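Local structure of extracellular solute-binding protein (Conexibacter woesei, 4P98) at residues L139-G150 against L197-T208; L273-I283 against Q295-A306. The protein probably captures a small solute outside the cell membrane, perhaps a nucleoside as in PnrA-like relatives, and hands it to an ABC transporter. One frame throughout, in Å; residues are numbered along the deposited sequence.

Interaction 1: L139-G150 against L197-T208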
loop_
_atom_site.group_PDB
_atom_site.type_symbol
_atom_site.label_atom_id
_atom_site.label_comp_id
_atom_site.label_asym_id
_atom_site.label_seq_id
_atom_site.Cartn_x
_atom_site.Cartn_y
_atom_site.Cartn_z
ATOM N N LEU A 139 6.486 -19.842 -3.890
ATOM C CA LEU A 139 6.809 -20.047 -5.299
ATOM C C LEU A 139 7.502 -21.386 -5.512
ATOM O O LEU A 139 7.923 -22.026 -4.557
ATOM C CB LEU A 139 7.714 -18.922 -5.808
ATOM C CG LEU A 139 7.174 -17.507 -5.664
ATOM C CD1 LEU A 139 8.236 -16.511 -6.120
ATOM C CD2 LEU A 139 5.877 -17.325 -6.441
ATOM N N ARG A 140 7.624 -21.800 -6.770
ATOM C CA ARG A 140 8.251 -23.089 -7.098
ATOM C C ARG A 140 9.699 -22.887 -7.499
ATOM O O ARG A 140 9.971 -22.159 -8.451
ATOM C CB ARG A 140 7.528 -23.764 -8.259
ATOM C CG ARG A 140 6.218 -24.442 -7.890
ATOM C CD ARG A 140 5.683 -25.291 -9.043
ATOM N NE ARG A 140 5.475 -24.491 -10.257
ATOM C CZ ARG A 140 4.452 -24.626 -11.102
ATOM N NH1 ARG A 140 3.502 -25.538 -10.900
ATOM N NH2 ARG A 140 4.375 -23.827 -12.166
ATOM N N GLY A 141 10.615 -23.528 -6.773
ATOM C CA GLY A 141 12.030 -23.524 -7.128
ATOM C C GLY A 141 12.792 -22.265 -6.749
ATOM O O GLY A 141 13.859 -22.014 -7.273
ATOM N N VAL A 142 12.259 -21.477 -5.826
ATOM C CA VAL A 142 12.922 -20.245 -5.402
ATOM C C VAL A 142 13.476 -20.460 -4.009
ATOM O O VAL A 142 12.733 -20.444 -3.031
ATOM C CB VAL A 142 11.948 -19.054 -5.435
ATOM C CG1 VAL A 142 12.621 -17.789 -4.907
ATOM C CG2 VAL A 142 11.416 -18.845 -6.841
ATOM N N GLU A 143 14.780 -20.696 -3.904
ATOM C CA GLU A 143 15.375 -20.973 -2.604
ATOM C C GLU A 143 16.200 -19.812 -2.068
ATOM O O GLU A 143 16.557 -19.818 -0.889
ATOM C CB GLU A 143 16.206 -22.284 -2.619
ATOM C CG GLU A 143 15.397 -23.598 -2.719
ATOM C CD GLU A 143 14.185 -23.713 -1.765
ATOM O OE1 GLU A 143 14.330 -23.672 -0.515
ATOM O OE2 GLU A 143 13.059 -23.888 -2.284
ATOM N N LYS A 144 16.471 -18.816 -2.919
ATOM C CA LYS A 144 17.257 -17.632 -2.547
ATOM C C LYS A 144 16.483 -16.373 -2.943
ATOM O O LYS A 144 16.135 -16.200 -4.105
ATOM C CB LYS A 144 18.620 -17.647 -3.253
ATOM C CG LYS A 144 19.541 -18.772 -2.810
ATOM C CD LYS A 144 20.971 -18.605 -3.324
ATOM C CE LYS A 144 21.874 -19.697 -2.759
ATOM N NZ LYS A 144 23.250 -19.636 -3.316
ATOM N N VAL A 145 16.226 -15.503 -1.968
ATOM C CA VAL A 145 15.385 -14.327 -2.162
ATOM C C VAL A 145 16.181 -13.095 -1.764
ATOM O O VAL A 145 16.878 -13.094 -0.738
ATOM C CB VAL A 145 14.110 -14.381 -1.286
ATOM C CG1 VAL A 145 13.286 -13.096 -1.436
ATOM C CG2 VAL A 145 13.272 -15.601 -1.641
ATOM N N GLY A 146 16.064 -12.049 -2.579
ATOM C CA GLY A 146 16.752 -10.784 -2.314
ATOM C C GLY A 146 15.740 -9.666 -2.239
ATOM O O GLY A 146 14.785 -9.649 -3.009
ATOM N N ALA A 147 15.941 -8.740 -1.302
ATOM C CA ALA A 147 15.038 -7.600 -1.146
ATOM C C ALA A 147 15.817 -6.301 -1.120
ATOM O O ALA A 147 16.869 -6.204 -0.486
ATOM C CB ALA A 147 14.216 -7.734 0.126
ATOM N N VAL A 148 15.281 -5.297 -1.797
ATOM C CA VAL A 148 15.896 -3.977 -1.788
ATOM C C VAL A 148 14.918 -2.946 -1.278
ATOM O O VAL A 148 13.822 -2.798 -1.818
ATOM C CB VAL A 148 16.424 -3.544 -3.178
ATOM C CG1 VAL A 148 17.087 -2.179 -3.088
ATOM C CG2 VAL A 148 17.415 -4.558 -3.731
ATOM N N GLY A 149 15.344 -2.227 -0.236
ATOM C CA GLY A 149 14.602 -1.090 0.298
ATOM C C GLY A 149 15.363 0.214 0.208
ATOM O O GLY A 149 16.506 0.254 -0.271
ATOM N N GLY A 150 14.711 1.282 0.673
ATOM C CA GLY A 150 15.296 2.628 0.672
ATOM C C GLY A 150 16.088 2.951 1.934
ATOM O O GLY A 150 17.036 2.252 2.250
ATOM N N LEU A 197 22.514 -8.365 -5.422
ATOM C CA LEU A 197 21.825 -9.540 -4.869
ATOM C C LEU A 197 21.670 -10.638 -5.929
ATOM O O LEU A 197 21.828 -11.822 -5.638
ATOM C CB LEU A 197 20.458 -9.151 -4.315
ATOM C CG LEU A 197 20.510 -8.162 -3.146
ATOM C CD1 LEU A 197 19.123 -7.668 -2.800
ATOM C CD2 LEU A 197 21.157 -8.794 -1.941
ATOM N N LEU A 198 21.377 -10.226 -7.156
ATOM C CA LEU A 198 21.282 -11.147 -8.290
ATOM C C LEU A 198 22.609 -11.879 -8.535
ATOM O O LEU A 198 22.649 -13.110 -8.654
ATOM C CB LEU A 198 20.875 -10.355 -9.522
ATOM C CG LEU A 198 20.488 -11.061 -10.800
ATOM C CD1 LEU A 198 19.290 -11.968 -10.542
ATOM C CD2 LEU A 198 20.169 -9.996 -11.845
ATOM N N ASP A 199 23.694 -11.117 -8.579
ATOM C CA ASP A 199 25.038 -11.679 -8.759
ATOM C C ASP A 199 25.417 -12.680 -7.671
ATOM O O ASP A 199 26.106 -13.656 -7.938
ATOM C CB ASP A 199 26.079 -10.568 -8.788
ATOM C CG ASP A 199 25.970 -9.689 -10.011
ATOM O OD1 ASP A 199 25.232 -10.042 -10.955
ATOM O OD2 ASP A 199 26.622 -8.624 -10.022
ATOM N N LYS A 200 24.960 -12.430 -6.451
ATOM C CA LYS A 200 25.170 -13.363 -5.347
ATOM C C LYS A 200 24.259 -14.587 -5.392
ATOM O O LYS A 200 24.480 -15.518 -4.637
ATOM C CB LYS A 200 25.017 -12.649 -3.996
ATOM C CG LYS A 200 26.174 -11.731 -3.669
ATOM C CD LYS A 200 25.868 -10.967 -2.401
ATOM C CE LYS A 200 26.893 -9.898 -2.113
ATOM N NZ LYS A 200 26.469 -9.099 -0.921
ATOM N N GLY A 201 23.244 -14.593 -6.253
ATOM C CA GLY A 201 22.403 -15.777 -6.439
ATOM C C GLY A 201 20.911 -15.664 -6.187
ATOM O O GLY A 201 20.211 -16.672 -6.258
ATOM N N ALA A 202 20.408 -14.459 -5.921
ATOM C CA ALA A 202 18.967 -14.253 -5.749
ATOM C C ALA A 202 18.183 -14.767 -6.949
ATOM O O ALA A 202 18.524 -14.474 -8.105
ATOM C CB ALA A 202 18.647 -12.784 -5.519
ATOM N N GLN A 203 17.138 -15.543 -6.661
ATOM C CA GLN A 203 16.270 -16.113 -7.695
ATOM C C GLN A 203 14.949 -15.371 -7.798
ATOM O O GLN A 203 14.101 -15.703 -8.616
ATOM C CB GLN A 203 16.035 -17.601 -7.418
ATOM C CG GLN A 203 17.331 -18.414 -7.440
ATOM C CD GLN A 203 17.186 -19.804 -6.842
ATOM O OE1 GLN A 203 16.632 -19.979 -5.764
ATOM N NE2 GLN A 203 17.714 -20.795 -7.534
ATOM N N LEU A 204 14.797 -14.351 -6.957
ATOM C CA LEU A 204 13.620 -13.495 -6.941
ATOM C C LEU A 204 14.034 -12.189 -6.268
ATOM O O LEU A 204 14.807 -12.192 -5.302
ATOM C CB LEU A 204 12.498 -14.154 -6.128
ATOM C CG LEU A 204 11.293 -13.314 -5.695
ATOM C CD1 LEU A 204 10.265 -13.231 -6.808
ATOM C CD2 LEU A 204 10.654 -13.898 -4.429
ATOM N N LEU A 205 13.497 -11.084 -6.755
ATOM C CA LEU A 205 13.845 -9.778 -6.201
ATOM C C LEU A 205 12.600 -9.074 -5.700
ATOM O O LEU A 205 11.665 -8.855 -6.456
ATOM C CB LEU A 205 14.566 -8.929 -7.251
ATOM C CG LEU A 205 16.002 -9.392 -7.544
ATOM C CD1 LEU A 205 16.562 -8.821 -8.850
ATOM C CD2 LEU A 205 16.928 -9.093 -6.379
ATOM N N VAL A 206 12.605 -8.705 -4.422
ATOM C CA VAL A 206 11.467 -8.042 -3.799
ATOM C C VAL A 206 11.782 -6.568 -3.558
ATOM O O VAL A 206 12.773 -6.256 -2.931
ATOM C CB VAL A 206 11.125 -8.695 -2.446
ATOM C CG1 VAL A 206 9.837 -8.110 -1.886
ATOM C CG2 VAL A 206 11.006 -10.202 -2.604
ATOM N N ALA A 207 10.918 -5.691 -4.055
ATOM C CA ALA A 207 11.031 -4.244 -3.866
ATOM C C ALA A 207 10.134 -3.765 -2.733
ATOM O O ALA A 207 8.934 -4.069 -2.716
ATOM C CB ALA A 207 10.628 -3.525 -5.141
ATOM N N THR A 208 10.694 -2.981 -1.817
ATOM C CA THR A 208 9.869 -2.286 -0.819
ATOM C C THR A 208 9.785 -0.785 -1.044
ATOM O O THR A 208 8.963 -0.108 -0.421
ATOM C CB THR A 208 10.360 -2.539 0.602
ATOM O OG1 THR A 208 11.689 -2.048 0.752
ATOM C CG2 THR A 208 10.315 -4.021 0.901
HETATM O O HOH W 1 11.997 0.799 1.220
#

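Interaction 2: L273-I283 against Q295-A306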
loop_
_atom_site.group_PDB
_atom_site.type_symbol
_atom_site.label_atom_id
_atom_site.label_comp_id
_atom_site.label_asym_id
_atom_site.label_seq_id
_atom_site.Cartn_x
_atom_site.Cartn_y
_atom_site.Cartn_z
ATOM N N LEU A 273 -4.594 -7.659 6.230
ATOM C CA LEU A 273 -4.685 -8.898 5.456
ATOM C C LEU A 273 -5.948 -9.656 5.806
ATOM O O LEU A 273 -6.655 -10.135 4.920
ATOM C CB LEU A 273 -3.472 -9.785 5.712
ATOM C CG LEU A 273 -2.147 -9.271 5.152
ATOM C CD1 LEU A 273 -0.984 -9.993 5.809
ATOM C CD2 LEU A 273 -2.120 -9.442 3.646
ATOM N N GLY A 274 -6.243 -9.714 7.101
ATOM C CA GLY A 274 -7.414 -10.415 7.611
ATOM C C GLY A 274 -8.751 -9.964 7.058
ATOM O O GLY A 274 -9.636 -10.776 6.872
ATOM N N ASN A 275 -8.905 -8.669 6.799
ATOM C CA ASN A 275 -10.161 -8.118 6.261
ATOM C C ASN A 275 -10.116 -7.701 4.778
ATOM O O ASN A 275 -11.029 -7.026 4.298
ATOM C CB ASN A 275 -10.636 -6.937 7.130
ATOM C CG ASN A 275 -9.590 -5.828 7.249
ATOM O OD1 ASN A 275 -8.832 -5.584 6.333
ATOM N ND2 ASN A 275 -9.548 -5.173 8.399
ATOM N N ARG A 276 -9.063 -8.104 4.061
ATOM C CA ARG A 276 -8.891 -7.782 2.623
ATOM C C ARG A 276 -8.745 -6.267 2.340
ATOM O O ARG A 276 -8.996 -5.793 1.226
ATOM C CB ARG A 276 -9.981 -8.459 1.771
ATOM C CG ARG A 276 -9.987 -9.986 1.955
ATOM C CD ARG A 276 -10.888 -10.728 0.965
ATOM N NE ARG A 276 -10.808 -10.156 -0.378
ATOM C CZ ARG A 276 -9.916 -10.482 -1.317
ATOM N NH1 ARG A 276 -8.989 -11.418 -1.106
ATOM N NH2 ARG A 276 -9.954 -9.855 -2.490
ATOM N N GLY A 277 -8.289 -5.528 3.353
ATOM C CA GLY A 277 -7.880 -4.138 3.179
ATOM C C GLY A 277 -6.523 -4.097 2.497
ATOM O O GLY A 277 -6.207 -3.126 1.819
ATOM N N ILE A 278 -5.725 -5.137 2.725
ATOM C CA ILE A 278 -4.482 -5.396 2.003
ATOM C C ILE A 278 -4.699 -6.641 1.145
ATOM O O ILE A 278 -5.074 -7.696 1.661
ATOM C CB ILE A 278 -3.295 -5.642 2.951
ATOM C CG1 ILE A 278 -2.993 -4.374 3.754
ATOM C CG2 ILE A 278 -2.066 -6.092 2.163
ATOM C CD1 ILE A 278 -1.982 -4.566 4.871
ATOM N N VAL A 279 -4.450 -6.509 -0.155
ATOM C CA VAL A 279 -4.645 -7.601 -1.117
ATOM C C VAL A 279 -3.515 -7.615 -2.141
ATOM O O VAL A 279 -2.689 -6.710 -2.162
ATOM C CB VAL A 279 -5.975 -7.451 -1.884
ATOM C CG1 VAL A 279 -7.164 -7.556 -0.934
ATOM C CG2 VAL A 279 -6.034 -6.133 -2.651
ATOM N N LEU A 280 -3.496 -8.646 -2.982
ATOM C CA LEU A 280 -2.574 -8.709 -4.113
ATOM C C LEU A 280 -3.154 -8.052 -5.345
ATOM O O LEU A 280 -4.352 -8.089 -5.573
ATOM C CB LEU A 280 -2.247 -10.164 -4.456
ATOM C CG LEU A 280 -1.449 -10.953 -3.425
ATOM C CD1 LEU A 280 -1.231 -12.357 -3.945
ATOM C CD2 LEU A 280 -0.129 -10.298 -3.073
ATOM N N THR A 281 -2.293 -7.436 -6.150
ATOM C CA THR A 281 -2.656 -7.090 -7.514
ATOM C C THR A 281 -2.857 -8.392 -8.297
ATOM O O THR A 281 -2.287 -9.421 -7.936
ATOM C CB THR A 281 -1.517 -6.333 -8.213
ATOM O OG1 THR A 281 -0.302 -7.073 -8.041
ATOM C CG2 THR A 281 -1.358 -4.948 -7.637
ATOM N N PRO A 282 -3.647 -8.347 -9.383
ATOM C CA PRO A 282 -3.827 -9.537 -10.218
ATOM C C PRO A 282 -2.489 -10.225 -10.523
ATOM O O PRO A 282 -1.547 -9.573 -10.966
ATOM C CB PRO A 282 -4.465 -8.971 -11.488
ATOM C CG PRO A 282 -5.234 -7.774 -11.015
ATOM C CD PRO A 282 -4.407 -7.190 -9.901
ATOM N N ILE A 283 -2.412 -11.526 -10.261
ATOM C CA ILE A 283 -1.163 -12.275 -10.365
ATOM C C ILE A 283 -0.750 -12.545 -11.819
ATOM O O ILE A 283 -1.580 -12.867 -12.655
ATOM C CB ILE A 283 -1.289 -13.614 -9.610
ATOM C CG1 ILE A 283 -1.454 -13.356 -8.113
ATOM C CG2 ILE A 283 -0.083 -14.514 -9.837
ATOM C CD1 ILE A 283 -2.075 -14.515 -7.358
ATOM N N GLN A 295 -3.211 -17.641 -5.380
ATOM C CA GLN A 295 -4.271 -16.807 -4.831
ATOM C C GLN A 295 -5.034 -17.534 -3.728
ATOM O O GLN A 295 -5.362 -16.924 -2.709
ATOM C CB GLN A 295 -5.234 -16.322 -5.916
ATOM C CG GLN A 295 -6.289 -15.335 -5.417
ATOM C CD GLN A 295 -5.675 -14.050 -4.880
ATOM O OE1 GLN A 295 -5.704 -13.772 -3.672
ATOM N NE2 GLN A 295 -5.099 -13.273 -5.775
ATOM N N ALA A 296 -5.295 -18.828 -3.928
ATOM C CA ALA A 296 -5.972 -19.643 -2.916
ATOM C C ALA A 296 -5.144 -19.699 -1.638
ATOM O O ALA A 296 -5.685 -19.609 -0.543
ATOM C CB ALA A 296 -6.249 -21.057 -3.443
ATOM N N ARG A 297 -3.829 -19.827 -1.774
ATOM C CA ARG A 297 -2.953 -19.851 -0.612
ATOM C C ARG A 297 -2.972 -18.535 0.174
ATOM O O ARG A 297 -2.935 -18.533 1.402
ATOM C CB ARG A 297 -1.522 -20.166 -1.010
ATOM C CG ARG A 297 -1.332 -21.513 -1.677
ATOM C CD ARG A 297 0.126 -21.888 -1.667
ATOM N NE ARG A 297 0.454 -22.849 -2.713
ATOM C CZ ARG A 297 1.627 -23.459 -2.816
ATOM N NH1 ARG A 297 2.594 -23.210 -1.942
ATOM N NH2 ARG A 297 1.836 -24.324 -3.804
ATOM N N VAL A 298 -3.014 -17.420 -0.542
ATOM C CA VAL A 298 -3.078 -16.102 0.089
ATOM C C VAL A 298 -4.445 -15.876 0.748
ATOM O O VAL A 298 -4.535 -15.320 1.858
ATOM C CB VAL A 298 -2.778 -15.002 -0.944
ATOM C CG1 VAL A 298 -3.126 -13.622 -0.409
ATOM C CG2 VAL A 298 -1.311 -15.088 -1.351
ATOM N N ASP A 299 -5.497 -16.296 0.057
ATOM C CA ASP A 299 -6.846 -16.269 0.613
ATOM C C ASP A 299 -6.922 -17.056 1.925
ATOM O O ASP A 299 -7.538 -16.592 2.884
ATOM C CB ASP A 299 -7.876 -16.827 -0.389
ATOM C CG ASP A 299 -8.045 -15.955 -1.635
ATOM O OD1 ASP A 299 -7.614 -14.786 -1.641
ATOM O OD2 ASP A 299 -8.627 -16.447 -2.622
ATOM N N ALA A 300 -6.296 -18.230 1.979
ATOM C CA ALA A 300 -6.321 -19.041 3.201
ATOM C C ALA A 300 -5.531 -18.362 4.317
ATOM O O ALA A 300 -5.947 -18.376 5.474
ATOM C CB ALA A 300 -5.788 -20.445 2.941
ATOM N N LEU A 301 -4.397 -17.758 3.966
ATOM C CA LEU A 301 -3.622 -16.974 4.939
ATOM C C LEU A 301 -4.472 -15.860 5.551
ATOM O O LEU A 301 -4.438 -15.648 6.771
ATOM C CB LEU A 301 -2.355 -16.379 4.287
ATOM C CG LEU A 301 -1.635 -15.265 5.056
ATOM C CD1 LEU A 301 -0.986 -15.807 6.319
ATOM C CD2 LEU A 301 -0.606 -14.564 4.178
ATOM N N SER A 302 -5.206 -15.145 4.706
ATOM C CA SER A 302 -6.067 -14.070 5.162
ATOM C C SER A 302 -7.113 -14.592 6.152
ATOM O O SER A 302 -7.391 -13.954 7.174
ATOM C CB SER A 302 -6.743 -13.419 3.961
ATOM O OG SER A 302 -7.661 -12.423 4.366
ATOM N N GLU A 303 -7.658 -15.768 5.852
ATOM C CA GLU A 303 -8.684 -16.404 6.704
ATOM C C GLU A 303 -8.107 -16.784 8.072
ATOM O O GLU A 303 -8.736 -16.553 9.108
ATOM C CB GLU A 303 -9.265 -17.622 5.969
ATOM C CG GLU A 303 -10.055 -17.247 4.721
ATOM C CD GLU A 303 -10.217 -18.386 3.710
ATOM O OE1 GLU A 303 -9.881 -19.548 4.024
ATOM O OE2 GLU A 303 -10.698 -18.112 2.587
ATOM N N ARG A 304 -6.895 -17.331 8.083
ATOM C CA ARG A 304 -6.206 -17.628 9.341
ATOM C C ARG A 304 -5.960 -16.380 10.181
ATOM O O ARG A 304 -6.052 -16.422 11.412
ATOM C CB ARG A 304 -4.888 -18.365 9.097
ATOM C CG ARG A 304 -5.069 -19.747 8.479
ATOM C CD ARG A 304 -3.842 -20.633 8.672
ATOM N NE ARG A 304 -2.626 -20.088 8.059
ATOM C CZ ARG A 304 -2.345 -20.102 6.754
ATOM N NH1 ARG A 304 -3.193 -20.623 5.868
ATOM N NH2 ARG A 304 -1.196 -19.579 6.329
ATOM N N LEU A 305 -5.647 -15.264 9.527
ATOM C CA LEU A 305 -5.480 -14.001 10.243
ATOM C C LEU A 305 -6.820 -13.478 10.747
ATOM O O LEU A 305 -6.922 -12.972 11.871
ATOM C CB LEU A 305 -4.796 -12.964 9.342
ATOM C CG LEU A 305 -3.322 -13.304 9.107
ATOM C CD1 LEU A 305 -2.753 -12.555 7.909
ATOM C CD2 LEU A 305 -2.494 -13.015 10.334
ATOM N N ALA A 306 -7.850 -13.592 9.921
ATOM C CA ALA A 306 -9.192 -13.134 10.319
ATOM C C ALA A 306 -9.690 -13.858 11.584
ATOM O O ALA A 306 -10.320 -13.246 12.437
ATOM C CB ALA A 306 -10.178 -13.323 9.174
#

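Interaction 1: L139-G150 against L197-T208
Gly146 lies opposite Leu205 and hydrogen-bonds to its neighbours Leu204 and Val206 where parallel strands 144-149 and 205-207 run side by side in the five-stranded sheet of one lobe of a periplasmic-binding-protein fold. Alternating bonds establish the register: Gly146 N donates to Leu204 O (3.0 Å), and Val206 N to Gly146 O (2.8 Å). Gly146 CA lies against Leu197 CD1.

Ahead of this ladder, the Gln203 side chain stretches back along the entering chain. Its CB lies 3.6 Å from Lys144 O, CG passes it more loosely, and CD approaches Glu143 N. At the tip, OE1 takes two amides: Glu143 N at 2.7 Å, almost in line with the C=O, and Lys144 N at 3.1 Å, tilted 25° from the amide plane. NE2 lies loosely toward Gly141 O (4.1 Å). A leucine here would probably leave both amides without this shared acceptor and the loop into strand 144-149 less firmly held.

Val145 and Val206 cover the sheet face under helix 154-170. On the other face, Val148 CG2 meets Leu197 CD1 at 3.7 Å. Beyond the strands, Thr208 OG1, also hydrogen-bonded to His160 NE2, shares a water with Gly150 N; the amide donates to the water at 2.8 Å.

Interaction 2: L273-I283 against Q295-A306
Leu273 and Ser302 join a type I beta turn, Leu273 to Arg276, to the flank of helix 294-307, near the C-terminus of this binding-protein fold. Ser302 OG donates to Leu273 O at 2.6 Å. With OG anti to the backbone N (chi1 176°), the hydroxyl extends from the helix to the turn, although Ser302 was modelled in two conformers and the bond describes one of them. Leu273 O also accepts Arg276 N, the bond that closes the turn, and the two donors reach it from opposite faces of its carbonyl plane.

Apolar contacts flank this polar link. Leu305 CD1 lies 3.6 Å from Leu273 CB, the two side chains crossing at a slant. Gly274 CA directs a C-H at Ser302 O (3.6 Å, 162° at the hydrogen), and Ala306 CB sits 3.5 Å from Gly274 O. Farther along, Leu280 CD1 and Val298 CG2 meet tip to tip at 3.8 Å, while Ile283 CD1 lies against Gln295 CB.

Arg276 adds a long salt bridge, NH1 to Asp299 OD1 at 3.7 Å, with guanidinium and carboxylate planes 79° apart; Val279 CG1 lies over one guanidinium face, toward its rim.

In the next shell, Leu131 of helix 125-137 touches Leu273, Leu280 and Val298, backing both segments. Asn275, within the turn, is tied back to the end of strand 268-271 and the residue after it: ND2 is hydrogen-bonded to Val270 O, and OD1 accepts both Ala272 N and, in an Asx turn, Gly277 N at 3.0 Å, the latter lying in the plane of the side-chain carbonyl.

Overall arrangement
Interaction 1 is the more buried contact, with 12 of its 21 touching residues buried and 755 Å² covered; interaction 2 lies nearer the surface, with 2 of 11 and 490 Å². Their chemistry follows: a backbone ladder, extended by a glutamine side chain, with aliphatic side chains on both faces, against a single hydroxyl-to-carbonyl bond, a long ion pair and scattered apolar touches between loop and helix. They share no element, and their nearest atoms stay about 6 Å apart. Segment 273-283 follows strand 268-271, an outer strand of the six-stranded sheet, and packs Leu280 and Ile283 on strand 240-242, at the edge of the sheet holding interaction 1, consistent with a chain passing between the two lobes.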